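Local coordinates for chromosome partition protein Smc (Pyrococcus yayanosii, PDB 5XEI) that is probably required for chromosome condensation and partitioning, working as an ATP-hydrolysing, DNA-binding homodimer whose head domain is captured here with part of its coiled coil, at residues Gln161-Ile166 with Glu370-Asn375. Numbering follows the deposited sequence.
Sequences QLIDEI and EAIAKN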
loop_
_atom_site.group_PDB
_atom_site.type_symbol
_atom_site.label_atom_id
_atom_site.label_comp_id
_atom_site.label_asym_id
_atom_site.label_seq_id
_atom_site.Cartn_x
_atom_site.Cartn_y
_atom_site.Cartn_z
ATOM N N GLN A 161 -7.039 -16.888 3.114
ATOM C CA GLN A 161 -7.113 -15.492 3.536
ATOM C C GLN A 161 -7.172 -15.335 5.044
ATOM O O GLN A 161 -6.620 -14.378 5.596
ATOM C CB GLN A 161 -8.334 -14.837 2.912
ATOM C CG GLN A 161 -8.249 -14.729 1.420
ATOM C CD GLN A 161 -8.198 -16.072 0.730
ATOM O OE1 GLN A 161 -8.205 -17.118 1.389
ATOM N NE2 GLN A 161 -8.084 -16.058 -0.601
ATOM N N LEU A 162 -7.848 -16.250 5.732
ATOM C CA LEU A 162 -7.855 -16.165 7.180
ATOM C C LEU A 162 -6.470 -16.435 7.756
ATOM O O LEU A 162 -6.083 -15.819 8.755
ATOM C CB LEU A 162 -8.890 -17.119 7.765
ATOM C CG LEU A 162 -8.854 -17.095 9.287
ATOM C CD1 LEU A 162 -10.228 -17.162 9.825
ATOM C CD2 LEU A 162 -8.076 -18.274 9.799
ATOM N N ILE A 163 -5.708 -17.345 7.150
ATOM C CA ILE A 163 -4.327 -17.535 7.600
ATOM C C ILE A 163 -3.515 -16.250 7.419
ATOM O O ILE A 163 -2.691 -15.909 8.281
ATOM C CB ILE A 163 -3.673 -18.741 6.893
ATOM C CG1 ILE A 163 -4.494 -20.001 7.136
ATOM C CG2 ILE A 163 -2.288 -19.013 7.462
ATOM C CD1 ILE A 163 -4.644 -20.351 8.609
ATOM N N ASP A 164 -3.737 -15.506 6.315
ATOM C CA ASP A 164 -3.057 -14.215 6.143
ATOM C C ASP A 164 -3.299 -13.299 7.329
ATOM O O ASP A 164 -2.355 -12.778 7.942
ATOM C CB ASP A 164 -3.502 -13.482 4.870
ATOM C CG ASP A 164 -3.267 -14.283 3.594
ATOM O OD1 ASP A 164 -2.353 -15.135 3.578
ATOM O OD2 ASP A 164 -3.970 -14.033 2.583
ATOM N N GLU A 165 -4.575 -13.061 7.636
ATOM C CA GLU A 165 -4.942 -12.317 8.835
ATOM C C GLU A 165 -4.185 -12.811 10.071
ATOM O O GLU A 165 -3.502 -12.033 10.749
ATOM C CB GLU A 165 -6.450 -12.419 9.028
ATOM C CG GLU A 165 -7.239 -11.699 7.930
ATOM C CD GLU A 165 -8.723 -11.594 8.237
ATOM O OE1 GLU A 165 -9.541 -11.679 7.291
ATOM O OE2 GLU A 165 -9.060 -11.442 9.431
ATOM N N ILE A 166 -4.269 -14.109 10.367
ATOM C CA ILE A 166 -3.698 -14.612 11.611
ATOM C C ILE A 166 -2.190 -14.375 11.644
ATOM O O ILE A 166 -1.622 -13.975 12.668
ATOM C CB ILE A 166 -4.038 -16.104 11.801
ATOM C CG1 ILE A 166 -5.553 -16.341 11.812
ATOM C CG2 ILE A 166 -3.406 -16.620 13.067
ATOM C CD1 ILE A 166 -6.336 -15.313 12.581
ATOM N N GLU A 370 2.764 -23.304 9.305
ATOM C CA GLU A 370 3.246 -24.588 9.782
ATOM C C GLU A 370 2.904 -24.806 11.247
ATOM O O GLU A 370 2.541 -25.925 11.636
ATOM C CB GLU A 370 4.748 -24.698 9.523
ATOM C CG GLU A 370 5.048 -25.028 8.050
ATOM C CD GLU A 370 6.317 -24.366 7.485
ATOM O OE1 GLU A 370 6.300 -24.025 6.283
ATOM O OE2 GLU A 370 7.330 -24.200 8.209
ATOM N N ALA A 371 2.997 -23.758 12.071
ATOM C CA ALA A 371 2.571 -23.890 13.460
ATOM C C ALA A 371 1.128 -24.382 13.522
ATOM O O ALA A 371 0.811 -25.377 14.194
ATOM C CB ALA A 371 2.719 -22.552 14.195
ATOM N N ILE A 372 0.245 -23.724 12.776
ATOM C CA ILE A 372 -1.158 -24.101 12.846
ATOM C C ILE A 372 -1.352 -25.534 12.361
ATOM O O ILE A 372 -2.162 -26.288 12.913
ATOM C CB ILE A 372 -2.004 -23.089 12.056
ATOM C CG1 ILE A 372 -1.940 -21.720 12.754
ATOM C CG2 ILE A 372 -3.445 -23.606 11.874
ATOM C CD1 ILE A 372 -2.558 -20.588 11.953
ATOM N N ALA A 373 -0.589 -25.951 11.357
ATOM C CA ALA A 373 -0.775 -27.304 10.845
ATOM C C ALA A 373 -0.305 -28.350 11.851
ATOM O O ALA A 373 -0.920 -29.413 11.979
ATOM C CB ALA A 373 -0.049 -27.466 9.515
ATOM N N LYS A 374 0.789 -28.089 12.559
ATOM C CA LYS A 374 1.164 -28.986 13.647
ATOM C C LYS A 374 0.031 -29.088 14.662
ATOM O O LYS A 374 -0.454 -30.189 14.973
ATOM C CB LYS A 374 2.455 -28.496 14.304
ATOM C CG LYS A 374 2.922 -29.235 15.563
ATOM C CD LYS A 374 4.189 -28.529 16.088
ATOM C CE LYS A 374 4.456 -28.740 17.579
ATOM N NZ LYS A 374 5.447 -27.716 18.092
ATOM N N ASN A 375 -0.427 -27.929 15.153
ATOM C CA ASN A 375 -1.551 -27.887 16.078
ATOM C C ASN A 375 -2.733 -28.665 15.544
ATOM O O ASN A 375 -3.312 -29.498 16.247
ATOM C CB ASN A 375 -1.953 -26.446 16.335
ATOM C CG ASN A 375 -0.871 -25.660 17.042
ATOM O OD1 ASN A 375 0.123 -26.224 17.536
ATOM N ND2 ASN A 375 -1.068 -24.343 17.116
#
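I163 and I372 meet tip to tip in the Smc head, an ABC-type ATPase assembled from both ends of the chain, and they illustrate how two helices too far apart for backbone contact can share one apolar layer. I163 belongs to the short helix 156-167, just ahead of the coiled-coil helix 170-246; I372 lies on helix 321-383, whose coiled coil returns to the head. The CA atoms of I163 and I372 are 9.0 Å apart, a gap spanned entirely by side chains. In I372, CG1 lies beside the backbone N and anti to the carbonyl carbon (chi1 -66°), and the extended second torsion (chi2 171°) carries CD1 far out from its own helix. I163 shares that first torsion but folds at the second (chi2 -59°), presenting a more compact end. One turn further along, I166 offers its CG2 branch to I372 CD1, the methyl that I163 CD1 also meets, while its own CD1 heads elsewhere. A single methyl of I372 is therefore received by two successive turns of the facing helix; the two segments bury 104 Å² between them, both sides summed. Helix 424-440 closes in through A436 and I437 against I372 and F440 against I166, L391 of strand 388-393 also packs on I372, F365, on the same helix as I372, lies against I163, and all three isoleucines are buried. The closest approach is between I163 CD1 and I372 CD1, at 3.9 Å, with I166 CG2 4.2 Å from I372 CD1.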